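Local coordinates for protein GH62 arabinofuranosidase (Podospora anserina, PDB 4N4B) that acts as an alpha-L-arabinofuranosidase that hydrolyses terminal non-reducing alpha-L-arabinofuranoside residues and probably takes part in the breakdown of plant xylan, at residues D238-F243 with T280-H285; M308-D313 with L323-G328; T24-T29 with N264-S269; A217-S222 with L229-A234. All blocks are in the same frame, centred on the assembly; numbering follows the deposited sequence.

In the fold
The four contacts sample two consecutive sheets of a five-bladed beta-propeller, and show how bonding changes with place in the fold. Contact 4 is a wholly buried, mostly aliphatic strand pair in one blade, its centre about 8 Å from the centre of the chain. Contact 2 is likewise a strand pair, in the mixed sheet, but at its end Trp325 lies between Gln310 and Met312. Contact 1 joins strand 241-248 to the loop before strand 286-288, and contact 3 the approach to strand 28-30 to the loop between strands 256-257 and 272-274; both rely on side-chain polar groups and rings, with exposed residues at their margins. Contacts 1 and 4 meet at Glu233, which accepts from Ser284 OG.

Contact 1 of 4, residues D238-F243 with T280-H285; sequences DGHRWF and TKSISH. With CA (calcium ion), chain B.
Arg241 O takes two hydrogen bonds, one from Ile283 N at 3.0 Å, with the donor standing 52° out of the carbonyl plane, the other from a water that also donates to Lys281 O and so bridges the two backbones. On the same residue, Arg241 N gives a nearly straight bond to Ser282 OG, 2.9 Å away. The hydroxyl can receive it because chi1 of -83° holds OG beside its own backbone N, pointing away from the carbonyl carbon. Lys281 CB sits over the centre of one face of the His240 ring, a CH-pi contact with CB 3.7 Å from the centroid, while the Asx turn made by Asp238 fixes His240 N. Arg241 CB rests on Ser284 CB at 3.7 Å before the chain bends off to salt bridges with Glu233 and Glu216. Glu233 also accepts from Ser284 OG and His285 N, and thereby helps position His285, whose NE2 binds calcium at 2.2 Å; five waters are the other ligands. Phe243 turns its ring edge to the peptide between Ser284 and His285. Strand 241-248 is thus tied to the loop entering strand 286-288, one propeller blade to the next.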
loop_
_atom_site.group_PDB
_atom_site.type_symbol
_atom_site.label_atom_id
_atom_site.label_comp_id
_atom_site.label_asym_id
_atom_site.label_seq_id
_atom_site.Cartn_x
_atom_site.Cartn_y
_atom_site.Cartn_z
ATOM N N ASP A 238 -15.396 10.189 12.963
ATOM C CA ASP A 238 -15.035 11.571 12.672
ATOM C C ASP A 238 -14.763 11.893 11.219
ATOM O O ASP A 238 -14.397 13.024 10.904
ATOM C CB ASP A 238 -13.834 11.968 13.507
ATOM C CG ASP A 238 -12.567 11.069 13.276
ATOM O OD1 ASP A 238 -12.536 10.248 12.352
ATOM O OD2 ASP A 238 -11.632 11.298 14.064
ATOM N N GLY A 239 -14.822 10.881 10.334
ATOM C CA GLY A 239 -14.602 11.136 8.944
ATOM C C GLY A 239 -13.159 10.944 8.509
ATOM O O GLY A 239 -12.912 11.024 7.313
ATOM N N HIS A 240 -12.272 10.777 9.434
ATOM C CA HIS A 240 -10.821 10.700 9.062
ATOM C C HIS A 240 -10.370 9.276 8.951
ATOM O O HIS A 240 -10.866 8.318 9.533
ATOM C CB HIS A 240 -10.001 11.382 10.169
ATOM C CG HIS A 240 -10.262 12.855 10.227
ATOM N ND1 HIS A 240 -10.830 13.496 11.320
ATOM C CD2 HIS A 240 -10.093 13.781 9.275
ATOM C CE1 HIS A 240 -10.941 14.770 11.046
ATOM N NE2 HIS A 240 -10.557 14.969 9.810
ATOM N N ARG A 241 -9.376 9.086 8.071
ATOM C CA ARG A 241 -8.816 7.785 7.762
ATOM C C ARG A 241 -7.931 7.276 8.902
ATOM O O ARG A 241 -7.257 8.050 9.604
ATOM C CB ARG A 241 -7.996 7.885 6.499
ATOM C CG ARG A 241 -8.712 8.418 5.263
ATOM C CD ARG A 241 -10.008 7.670 5.013
ATOM N NE ARG A 241 -10.626 8.096 3.763
ATOM C CZ ARG A 241 -10.586 7.443 2.609
ATOM N NH1 ARG A 241 -9.783 6.380 2.463
ATOM N NH2 ARG A 241 -11.279 7.936 1.569
ATOM N N TRP A 242 -7.933 5.970 9.095
ATOM C CA TRP A 242 -7.125 5.303 10.073
ATOM C C TRP A 242 -6.897 3.860 9.655
ATOM O O TRP A 242 -7.526 3.372 8.707
ATOM C CB TRP A 242 -7.763 5.370 11.459
ATOM C CG TRP A 242 -9.082 4.713 11.658
ATOM C CD1 TRP A 242 -10.264 5.036 11.008
ATOM C CD2 TRP A 242 -9.332 3.539 12.413
ATOM N NE1 TRP A 242 -11.268 4.190 11.462
ATOM C CE2 TRP A 242 -10.715 3.274 12.328
ATOM C CE3 TRP A 242 -8.552 2.742 13.251
ATOM C CZ2 TRP A 242 -11.307 2.196 12.978
ATOM C CZ3 TRP A 242 -9.158 1.722 13.969
ATOM C CH2 TRP A 242 -10.535 1.454 13.812
ATOM N N PHE A 243 -6.027 3.164 10.366
ATOM C CA PHE A 243 -5.673 1.771 10.073
ATOM C C PHE A 243 -6.103 0.845 11.225
ATOM O O PHE A 243 -5.821 1.085 12.409
ATOM C CB PHE A 243 -4.165 1.619 9.814
ATOM C CG PHE A 243 -3.825 1.994 8.413
ATOM C CD1 PHE A 243 -3.942 1.124 7.331
ATOM C CD2 PHE A 243 -3.432 3.311 8.177
ATOM C CE1 PHE A 243 -3.625 1.583 6.034
ATOM C CE2 PHE A 243 -3.155 3.704 6.894
ATOM C CZ PHE A 243 -3.308 2.859 5.842
ATOM N N THR A 280 -1.947 16.704 9.639
ATOM C CA THR A 280 -3.003 15.827 9.189
ATOM C C THR A 280 -3.701 15.192 10.402
ATOM O O THR A 280 -3.090 14.993 11.380
ATOM C CB THR A 280 -2.428 14.750 8.201
ATOM O OG1 THR A 280 -3.492 13.977 7.702
ATOM C CG2 THR A 280 -1.411 13.836 8.866
ATOM N N LYS A 281 -4.980 14.877 10.253
ATOM C CA LYS A 281 -5.732 14.032 11.173
ATOM C C LYS A 281 -5.914 12.649 10.545
ATOM O O LYS A 281 -5.834 11.684 11.310
ATOM C CB LYS A 281 -7.096 14.614 11.549
ATOM C CG LYS A 281 -6.903 15.746 12.489
ATOM C CD LYS A 281 -8.281 16.299 12.966
ATOM C CE LYS A 281 -8.086 17.575 13.781
ATOM N NZ LYS A 281 -9.154 18.585 13.511
ATOM N N SER A 282 -6.086 12.574 9.260
ATOM C CA SER A 282 -6.141 11.238 8.554
ATOM C C SER A 282 -4.739 10.640 8.592
ATOM O O SER A 282 -3.750 11.274 8.254
ATOM C CB SER A 282 -6.604 11.441 7.159
ATOM O OG SER A 282 -8.043 11.516 7.126
ATOM N N ILE A 283 -4.685 9.325 8.833
ATOM C CA ILE A 283 -3.492 8.471 8.569
ATOM C C ILE A 283 -3.944 7.485 7.541
ATOM O O ILE A 283 -4.808 6.650 7.792
ATOM C CB ILE A 283 -3.017 7.774 9.865
ATOM C CG1 ILE A 283 -2.878 8.706 11.067
ATOM C CG2 ILE A 283 -1.743 7.026 9.531
ATOM C CD1 ILE A 283 -1.810 9.757 10.917
ATOM N N SER A 284 -3.516 7.677 6.333
ATOM C CA SER A 284 -4.118 6.991 5.186
ATOM C C SER A 284 -3.039 6.250 4.358
ATOM O O SER A 284 -1.889 6.363 4.612
ATOM C CB SER A 284 -4.918 8.043 4.369
ATOM O OG SER A 284 -5.591 7.542 3.260
ATOM N N HIS A 285 -3.517 5.546 3.339
ATOM C CA HIS A 285 -2.811 4.598 2.482
ATOM C C HIS A 285 -1.291 4.741 2.529
ATOM O O HIS A 285 -0.748 5.653 2.040
ATOM C CB HIS A 285 -3.298 4.766 1.017
ATOM C CG HIS A 285 -3.027 3.581 0.136
ATOM N ND1 HIS A 285 -3.869 3.176 -0.867
ATOM C CD2 HIS A 285 -1.948 2.774 0.059
ATOM C CE1 HIS A 285 -3.349 2.126 -1.467
ATOM N NE2 HIS A 285 -2.189 1.849 -0.913
HETATM CA CA CA B . -0.778 0.192 -1.319
HETATM O O HOH W 1 -7.116 9.382 12.034
HETATM O O HOH W 2 0.703 1.213 -0.068
HETATM O O HOH W 3 -1.380 -0.693 0.476
HETATM O O HOH W 4 0.760 -1.208 -1.803
HETATM O O HOH W 5 -0.030 1.405 -3.008
HETATM O O HOH W 6 -2.166 -0.691 -2.429
#

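Contact 2 of 4, residues M308-D313 with L323-G328; sequences MYQGMD and LPWRLG
Trp325 is sandwiched between two side chains of 308-313. Over one face lies the Gln310 amide, stacked with its plane 22° from that of the ring; over the opposite face, in a Met-aromatic contact, lies Met312 SD, 3.9 Å from the centroid of the six-membered ring. Gly311 N lies at the indole edge, in plane. The setting is an antiparallel strand pair of a propeller blade: Tyr309 with Gly328 and Gly311 with Arg326 are hydrogen-bonded pairs, and Gln310 with Leu327 lies between them as a non-hydrogen-bonded pair. Chi1 of 66° and an extended chain carry the Gln310 amide across the ring, where OE1 accepts from Asp49 N and NE2 donates to Ser284 OG, so the stacked amide is held at both ends. Gly328 presents bare backbone to the Tyr309 ring, whose CD1 comes to 3.5 Å from Gly328 O. Past the sandwich, where Pro324 centres an inverse gamma turn, a water donates to Pro324 O at 2.8 Å and accepts from Asp313 N at 3.0 Å.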
loop_
_atom_site.group_PDB
_atom_site.type_symbol
_atom_site.label_atom_id
_atom_site.label_comp_id
_atom_site.label_asym_id
_atom_site.label_seq_id
_atom_site.Cartn_x
_atom_site.Cartn_y
_atom_site.Cartn_z
ATOM N N MET A 308 5.525 4.688 5.729
ATOM C CA MET A 308 5.301 5.858 4.905
ATOM C C MET A 308 3.824 5.938 4.666
ATOM O O MET A 308 3.234 4.948 4.245
ATOM C CB MET A 308 6.084 5.742 3.614
ATOM C CG MET A 308 6.257 7.095 2.954
ATOM S SD MET A 308 7.082 6.973 1.367
ATOM C CE MET A 308 7.646 8.615 1.098
ATOM N N TYR A 309 3.220 7.104 4.879
ATOM C CA TYR A 309 1.765 7.269 4.771
ATOM C C TYR A 309 1.422 8.535 4.098
ATOM O O TYR A 309 2.213 9.454 3.935
ATOM C CB TYR A 309 1.127 7.129 6.141
ATOM C CG TYR A 309 1.288 8.412 6.971
ATOM C CD1 TYR A 309 2.469 8.748 7.617
ATOM C CD2 TYR A 309 0.233 9.309 7.105
ATOM C CE1 TYR A 309 2.616 9.893 8.368
ATOM C CE2 TYR A 309 0.346 10.443 7.889
ATOM C CZ TYR A 309 1.553 10.705 8.495
ATOM O OH TYR A 309 1.618 11.877 9.302
ATOM N N GLN A 310 0.153 8.649 3.729
ATOM C CA GLN A 310 -0.402 9.893 3.171
ATOM C C GLN A 310 -1.327 10.563 4.194
ATOM O O GLN A 310 -2.116 9.914 4.882
ATOM C CB GLN A 310 -1.131 9.632 1.861
ATOM C CG GLN A 310 -2.362 8.800 1.964
ATOM C CD GLN A 310 -3.029 8.591 0.628
ATOM O OE1 GLN A 310 -2.431 8.584 -0.428
ATOM N NE2 GLN A 310 -4.359 8.357 0.682
ATOM N N GLY A 311 -1.193 11.855 4.162
ATOM C CA GLY A 311 -2.015 12.705 4.968
ATOM C C GLY A 311 -2.407 13.986 4.221
ATOM O O GLY A 311 -1.957 14.220 3.204
ATOM N N MET A 312 -3.228 14.792 4.854
ATOM C CA MET A 312 -3.651 16.050 4.279
ATOM C C MET A 312 -4.159 17.000 5.365
ATOM O O MET A 312 -4.621 16.620 6.392
ATOM C CB MET A 312 -4.747 15.868 3.214
ATOM C CG MET A 312 -5.968 15.214 3.746
ATOM S SD MET A 312 -7.336 15.179 2.569
ATOM C CE MET A 312 -8.200 16.648 3.160
ATOM N N ASP A 313 -4.083 18.267 5.012
ATOM C CA ASP A 313 -4.646 19.324 5.866
ATOM C C ASP A 313 -6.090 18.987 6.210
ATOM O O ASP A 313 -6.855 18.862 5.365
ATOM C CB ASP A 313 -4.564 20.655 5.137
ATOM C CG ASP A 313 -5.077 21.861 5.981
ATOM O OD1 ASP A 313 -5.795 21.714 6.903
ATOM O OD2 ASP A 313 -4.733 22.943 5.571
ATOM N N LEU A 323 -7.743 16.495 -3.696
ATOM C CA LEU A 323 -7.297 16.743 -2.326
ATOM C C LEU A 323 -5.799 16.742 -2.205
ATOM O O LEU A 323 -5.068 16.059 -2.975
ATOM C CB LEU A 323 -7.865 15.689 -1.377
ATOM C CG LEU A 323 -9.378 15.734 -1.145
ATOM C CD1 LEU A 323 -9.782 14.473 -0.332
ATOM C CD2 LEU A 323 -9.820 16.962 -0.448
ATOM N N PRO A 324 -5.271 17.565 -1.322
ATOM C CA PRO A 324 -3.836 17.841 -1.255
ATOM C C PRO A 324 -3.055 16.825 -0.395
ATOM O O PRO A 324 -2.434 17.134 0.616
ATOM C CB PRO A 324 -3.815 19.269 -0.624
ATOM C CG PRO A 324 -4.940 19.240 0.254
ATOM C CD PRO A 324 -6.039 18.480 -0.441
ATOM N N TRP A 325 -3.085 15.598 -0.845
ATOM C CA TRP A 325 -2.371 14.529 -0.179
ATOM C C TRP A 325 -0.848 14.696 -0.305
ATOM O O TRP A 325 -0.364 15.014 -1.332
ATOM C CB TRP A 325 -2.784 13.142 -0.737
ATOM C CG TRP A 325 -4.165 12.733 -0.513
ATOM C CD1 TRP A 325 -5.160 12.819 -1.398
ATOM C CD2 TRP A 325 -4.747 12.262 0.703
ATOM N NE1 TRP A 325 -6.321 12.382 -0.867
ATOM C CE2 TRP A 325 -6.111 12.058 0.442
ATOM C CE3 TRP A 325 -4.247 11.960 1.972
ATOM C CZ2 TRP A 325 -6.969 11.555 1.380
ATOM C CZ3 TRP A 325 -5.101 11.476 2.921
ATOM C CH2 TRP A 325 -6.459 11.261 2.617
ATOM N N ARG A 326 -0.177 14.490 0.827
ATOM C CA ARG A 326 1.259 14.547 0.976
ATOM C C ARG A 326 1.721 13.329 1.770
ATOM O O ARG A 326 1.006 12.807 2.521
ATOM C CB ARG A 326 1.696 15.836 1.733
ATOM C CG ARG A 326 1.111 17.176 1.256
ATOM C CD ARG A 326 1.627 17.532 -0.136
ATOM N NE ARG A 326 1.045 18.771 -0.646
ATOM C CZ ARG A 326 0.097 18.839 -1.555
ATOM N NH1 ARG A 326 -0.403 17.777 -2.102
ATOM N NH2 ARG A 326 -0.318 20.011 -1.972
ATOM N N LEU A 327 2.976 12.978 1.571
ATOM C CA LEU A 327 3.557 11.805 2.238
ATOM C C LEU A 327 4.500 12.196 3.356
ATOM O O LEU A 327 5.269 13.067 3.228
ATOM C CB LEU A 327 4.316 10.874 1.248
ATOM C CG LEU A 327 3.608 10.463 -0.050
ATOM C CD1 LEU A 327 4.510 9.524 -0.870
ATOM C CD2 LEU A 327 2.260 9.808 0.285
ATOM N N GLY A 328 4.378 11.464 4.447
ATOM C CA GLY A 328 5.277 11.506 5.567
ATOM C C GLY A 328 5.568 10.107 6.062
ATOM O O GLY A 328 5.207 9.116 5.444
HETATM O O HOH W 7 -2.394 18.969 2.679
#

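Contact 3 of 4, residues T24-T29 with N264-S269; sequences TTWQWT and NPWARS
Trp26 meets Trp266 along its whole length. Its CB lies 3.4 Å from Trp266 O, and CD1 and CE2 pass Trp266 CD1. At the far rim of the indole, CZ2 is 3.3 Å from Trp266 NE1, which lies over the face of the Trp26 ring. The two indoles are neither stacked nor edge-to-face, their planes meeting at 49°. Chi1 of -164° sets the Trp266 indole anti to its backbone N, and in this position it also receives Trp28, in a T-shaped contact: the edge of Trp28 points into the Trp266 face, with the six-membered centroids 4.8 Å apart. The three tryptophans make an aromatic cluster. A nearly straight bond from Trp28 NE1 to Trp266 O at 2.8 Å, lying in both the carbonyl plane and the indole plane, limits the rotation of the Trp28 indole. That oxygen also accepts from Asn271 ND2, so the buried carbonyl is gripped twice. Toward the exposed margin, Asn264 ND2 bonds to Thr24 O at 2.9 Å, and a water accepting from Trp26 N lies near Asn264 OD1 and Pro265 O. Trp266 and Ala267 form a classic beta bulge opposite Phe243 of strand 241-248. The cluster thereby joins the N-terminal approach to strand 28-30, within the mixed sheet, to the neighbouring blade.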
loop_
_atom_site.group_PDB
_atom_site.type_symbol
_atom_site.label_atom_id
_atom_site.label_comp_id
_atom_site.label_asym_id
_atom_site.label_seq_id
_atom_site.Cartn_x
_atom_site.Cartn_y
_atom_site.Cartn_z
ATOM N N THR A 24 -0.050 -5.249 21.371
ATOM C CA THR A 24 -1.463 -5.085 21.145
ATOM C C THR A 24 -1.932 -3.591 21.090
ATOM O O THR A 24 -2.953 -3.297 20.445
ATOM C CB THR A 24 -2.285 -5.899 22.162
ATOM O OG1 THR A 24 -2.014 -5.392 23.454
ATOM C CG2 THR A 24 -1.834 -7.334 22.145
ATOM N N THR A 25 -1.170 -2.657 21.717
ATOM C CA THR A 25 -1.410 -1.173 21.538
ATOM C C THR A 25 -0.160 -0.593 20.864
ATOM O O THR A 25 0.980 -1.009 20.998
ATOM C CB THR A 25 -1.679 -0.432 22.856
ATOM O OG1 THR A 25 -0.440 -0.111 23.556
ATOM C CG2 THR A 25 -2.740 -1.106 23.687
ATOM N N TRP A 26 -0.440 0.442 20.065
ATOM C CA TRP A 26 0.571 1.032 19.198
ATOM C C TRP A 26 0.670 2.542 19.453
ATOM O O TRP A 26 -0.330 3.202 19.650
ATOM C CB TRP A 26 0.124 0.841 17.694
ATOM C CG TRP A 26 0.233 -0.613 17.273
ATOM C CD1 TRP A 26 -0.540 -1.625 17.734
ATOM C CD2 TRP A 26 1.280 -1.189 16.507
ATOM N NE1 TRP A 26 -0.077 -2.806 17.227
ATOM C CE2 TRP A 26 1.030 -2.598 16.493
ATOM C CE3 TRP A 26 2.375 -0.685 15.824
ATOM C CZ2 TRP A 26 1.867 -3.482 15.827
ATOM C CZ3 TRP A 26 3.172 -1.550 15.132
ATOM C CH2 TRP A 26 2.954 -2.973 15.206
ATOM N N GLN A 27 1.901 3.024 19.335
ATOM C CA GLN A 27 2.218 4.455 19.455
ATOM C C GLN A 27 3.229 4.841 18.418
ATOM O O GLN A 27 4.169 4.085 18.141
ATOM C CB GLN A 27 2.760 4.803 20.855
ATOM C CG GLN A 27 1.891 4.352 22.047
ATOM C CD GLN A 27 0.522 4.994 22.174
ATOM O OE1 GLN A 27 -0.443 4.444 22.734
ATOM N NE2 GLN A 27 0.419 6.133 21.604
ATOM N N TRP A 28 3.079 6.048 17.864
ATOM C CA TRP A 28 3.877 6.564 16.747
ATOM C C TRP A 28 4.345 7.975 16.909
ATOM O O TRP A 28 3.660 8.768 17.542
ATOM C CB TRP A 28 3.061 6.469 15.484
ATOM C CG TRP A 28 2.487 5.177 15.106
ATOM C CD1 TRP A 28 1.242 4.754 15.443
ATOM C CD2 TRP A 28 3.057 4.161 14.269
ATOM N NE1 TRP A 28 1.013 3.486 14.930
ATOM C CE2 TRP A 28 2.088 3.144 14.142
ATOM C CE3 TRP A 28 4.285 4.049 13.565
ATOM C CZ2 TRP A 28 2.343 2.001 13.381
ATOM C CZ3 TRP A 28 4.502 2.943 12.782
ATOM C CH2 TRP A 28 3.527 1.927 12.748
ATOM N N THR A 29 5.445 8.280 16.274
ATOM C CA THR A 29 5.908 9.657 16.058
ATOM C C THR A 29 5.874 9.910 14.553
ATOM O O THR A 29 6.450 9.098 13.763
ATOM C CB THR A 29 7.367 9.763 16.527
ATOM O OG1 THR A 29 7.339 9.816 17.967
ATOM C CG2 THR A 29 8.067 11.022 15.959
ATOM N N ASN A 264 -8.328 1.525 20.224
ATOM C CA ASN A 264 -7.090 0.817 20.159
ATOM C C ASN A 264 -6.722 0.542 18.699
ATOM O O ASN A 264 -6.926 -0.531 18.191
ATOM C CB ASN A 264 -7.125 -0.521 20.861
ATOM C CG ASN A 264 -5.769 -1.159 20.911
ATOM O OD1 ASN A 264 -4.726 -0.511 21.077
ATOM N ND2 ASN A 264 -5.756 -2.436 20.741
ATOM N N PRO A 265 -6.263 1.601 18.007
ATOM C CA PRO A 265 -6.061 1.574 16.574
ATOM C C PRO A 265 -4.665 1.144 16.247
ATOM O O PRO A 265 -3.741 1.263 16.987
ATOM C CB PRO A 265 -6.271 3.000 16.128
ATOM C CG PRO A 265 -5.811 3.809 17.303
ATOM C CD PRO A 265 -6.193 3.010 18.514
ATOM N N TRP A 266 -4.494 0.628 15.036
ATOM C CA TRP A 266 -3.132 0.487 14.534
ATOM C C TRP A 266 -2.403 1.829 14.332
ATOM O O TRP A 266 -1.370 2.049 14.926
ATOM C CB TRP A 266 -3.016 -0.438 13.293
ATOM C CG TRP A 266 -1.590 -0.887 13.024
ATOM C CD1 TRP A 266 -0.932 -1.869 13.699
ATOM C CD2 TRP A 266 -0.660 -0.428 12.029
ATOM N NE1 TRP A 266 0.318 -2.039 13.239
ATOM C CE2 TRP A 266 0.552 -1.151 12.210
ATOM C CE3 TRP A 266 -0.674 0.576 11.073
ATOM C CZ2 TRP A 266 1.660 -0.918 11.463
ATOM C CZ3 TRP A 266 0.398 0.801 10.301
ATOM C CH2 TRP A 266 1.573 0.048 10.458
ATOM N N ALA A 267 -3.066 2.714 13.599
ATOM C CA ALA A 267 -2.555 4.103 13.436
ATOM C C ALA A 267 -3.752 4.995 13.165
ATOM O O ALA A 267 -4.601 4.720 12.320
ATOM C CB ALA A 267 -1.537 4.222 12.301
ATOM N N ARG A 268 -3.818 6.098 13.962
ATOM C CA ARG A 268 -4.954 6.997 13.935
ATOM C C ARG A 268 -4.470 8.291 14.588
ATOM O O ARG A 268 -3.491 8.309 15.274
ATOM C CB ARG A 268 -6.164 6.369 14.672
ATOM C CG ARG A 268 -7.445 7.147 14.637
ATOM C CD ARG A 268 -8.714 6.297 15.032
ATOM N NE ARG A 268 -9.908 7.126 14.981
ATOM C CZ ARG A 268 -10.308 7.873 16.033
ATOM N NH1 ARG A 268 -9.763 7.776 17.198
ATOM N NH2 ARG A 268 -11.259 8.745 15.827
ATOM N N SER A 269 -5.285 9.334 14.445
ATOM C CA SER A 269 -4.948 10.611 15.087
ATOM C C SER A 269 -4.669 10.463 16.566
ATOM O O SER A 269 -3.864 11.207 17.124
ATOM C CB SER A 269 -6.023 11.639 14.925
ATOM O OG SER A 269 -7.230 11.235 15.478
HETATM O O HOH W 8 -3.203 1.241 19.652
#

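Contact 4 of 4, residues A217-S222 with L229-A234; sequences AACVYS and LLLVEA
Cys219 and Leu231 exchange two backbone hydrogen bonds, as do Tyr221 and Leu229, in a beta hairpin that makes the first two strands of one propeller blade. Both are hydrogen-bonded antiparallel pairs, with Val220 and Leu230 forming the non-hydrogen-bonded pair between them. Cys219 N lies 2.9 Å from Leu231 O. On the face bearing Cys219, Tyr221, Leu229 and Leu231, the side chains touch loosely: Leu231 CD1 reaches the edge of the Tyr221 ring, 4.1 Å from CE2. On the other face, Val220 CG2 meets Leu230 CD1 at 3.7 Å, since chi1 of -172° holds CG1 anti to the backbone N and leaves CG2 directed to the leucine. A second shell surrounds these groups. Trp167 meets the Tyr221 ring edge-to-face, and Tyr221 OH is positioned by a bond to Ile288 N in the next sheet. Leu186 and Trp246 pack on Leu230. At the start of the first strand Ala217 takes a left-handed backbone conformation, phi 63°, and its side chain also touches His285. Glu233 OE2 bonds to Ser284 OG and pairs with Arg241, while OE1 accepts from His285 N. There the Ala217 methyl lies against the Glu233 carboxylate, with CB 3.4 Å from OE1.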
loop_
_atom_site.group_PDB
_atom_site.type_symbol
_atom_site.label_atom_id
_atom_site.label_comp_id
_atom_site.label_asym_id
_atom_site.label_seq_id
_atom_site.Cartn_x
_atom_site.Cartn_y
_atom_site.Cartn_z
ATOM N N ALA A 217 -6.862 -0.144 0.822
ATOM C CA ALA A 217 -5.426 0.029 1.163
ATOM C C ALA A 217 -4.863 -1.070 2.018
ATOM O O ALA A 217 -4.191 -0.853 3.027
ATOM C CB ALA A 217 -5.231 1.392 1.752
ATOM N N ALA A 218 -5.210 -2.325 1.712
ATOM C CA ALA A 218 -4.682 -3.456 2.481
ATOM C C ALA A 218 -3.168 -3.568 2.336
ATOM O O ALA A 218 -2.597 -3.300 1.258
ATOM C CB ALA A 218 -5.366 -4.725 2.072
ATOM N N CYS A 219 -2.554 -4.019 3.424
ATOM C CA CYS A 219 -1.199 -4.562 3.452
ATOM C C CYS A 219 -1.199 -5.931 4.122
ATOM O O CYS A 219 -1.892 -6.084 5.129
ATOM C CB CYS A 219 -0.177 -3.712 4.203
ATOM S SG CYS A 219 -0.058 -1.949 3.746
ATOM N N VAL A 220 -0.516 -6.896 3.541
ATOM C CA VAL A 220 -0.338 -8.253 4.183
ATOM C C VAL A 220 1.164 -8.522 4.237
ATOM O O VAL A 220 1.785 -8.582 3.174
ATOM C CB VAL A 220 -1.127 -9.329 3.449
ATOM C CG1 VAL A 220 -1.034 -10.600 4.280
ATOM C CG2 VAL A 220 -2.590 -8.834 3.238
ATOM N N TYR A 221 1.675 -8.680 5.440
ATOM C CA TYR A 221 3.094 -8.902 5.659
ATOM C C TYR A 221 3.351 -10.223 6.374
ATOM O O TYR A 221 2.524 -10.655 7.157
ATOM C CB TYR A 221 3.661 -7.787 6.491
ATOM C CG TYR A 221 3.632 -6.410 5.889
ATOM C CD1 TYR A 221 4.426 -6.159 4.825
ATOM C CD2 TYR A 221 2.791 -5.433 6.378
ATOM C CE1 TYR A 221 4.454 -4.946 4.189
ATOM C CE2 TYR A 221 2.810 -4.145 5.757
ATOM C CZ TYR A 221 3.645 -3.928 4.697
ATOM O OH TYR A 221 3.695 -2.686 4.082
ATOM N N SER A 222 4.515 -10.757 6.126
ATOM C CA SER A 222 5.008 -11.860 6.946
ATOM C C SER A 222 5.914 -11.334 8.026
ATOM O O SER A 222 6.538 -10.282 7.969
ATOM C CB SER A 222 5.749 -12.882 6.102
ATOM O OG SER A 222 6.920 -12.408 5.505
ATOM N N LEU A 229 0.599 -10.385 9.271
ATOM C CA LEU A 229 -0.029 -9.088 9.750
ATOM C C LEU A 229 -0.875 -8.529 8.591
ATOM O O LEU A 229 -0.303 -8.337 7.505
ATOM C CB LEU A 229 1.062 -8.107 10.158
ATOM C CG LEU A 229 0.642 -6.697 10.570
ATOM C CD1 LEU A 229 -0.240 -6.753 11.792
ATOM C CD2 LEU A 229 1.873 -5.776 10.674
ATOM N N LEU A 230 -2.102 -8.204 8.864
ATOM C CA LEU A 230 -3.007 -7.596 7.908
ATOM C C LEU A 230 -3.314 -6.231 8.478
ATOM O O LEU A 230 -3.750 -6.035 9.605
ATOM C CB LEU A 230 -4.321 -8.414 7.818
ATOM C CG LEU A 230 -5.469 -7.731 7.073
ATOM C CD1 LEU A 230 -5.171 -7.613 5.617
ATOM C CD2 LEU A 230 -6.729 -8.553 7.220
ATOM N N LEU A 231 -3.135 -5.228 7.602
ATOM C CA LEU A 231 -3.573 -3.815 7.816
ATOM C C LEU A 231 -4.580 -3.437 6.759
ATOM O O LEU A 231 -4.451 -3.749 5.564
ATOM C CB LEU A 231 -2.353 -2.875 7.612
ATOM C CG LEU A 231 -1.100 -3.197 8.423
ATOM C CD1 LEU A 231 -0.011 -2.193 8.092
ATOM C CD2 LEU A 231 -1.347 -3.284 9.913
ATOM N N VAL A 232 -5.662 -2.770 7.182
ATOM C CA VAL A 232 -6.656 -2.203 6.301
ATOM C C VAL A 232 -7.058 -0.821 6.752
ATOM O O VAL A 232 -7.176 -0.571 7.929
ATOM C CB VAL A 232 -7.933 -3.170 6.242
ATOM C CG1 VAL A 232 -8.876 -2.609 5.188
ATOM C CG2 VAL A 232 -7.515 -4.595 5.807
ATOM N N GLU A 233 -7.228 0.083 5.750
ATOM C CA GLU A 233 -7.654 1.453 6.029
ATOM C C GLU A 233 -9.176 1.469 6.224
ATOM O O GLU A 233 -9.931 0.827 5.486
ATOM C CB GLU A 233 -7.198 2.327 4.880
ATOM C CG GLU A 233 -7.453 3.822 5.138
ATOM C CD GLU A 233 -6.984 4.745 4.060
ATOM O OE1 GLU A 233 -6.138 4.346 3.223
ATOM O OE2 GLU A 233 -7.473 5.923 4.033
ATOM N N ALA A 234 -9.545 2.318 7.173
ATOM C CA ALA A 234 -10.931 2.545 7.537
ATOM C C ALA A 234 -11.241 4.042 7.604
ATOM O O ALA A 234 -10.329 4.884 7.582
ATOM C CB ALA A 234 -11.174 1.874 8.869
#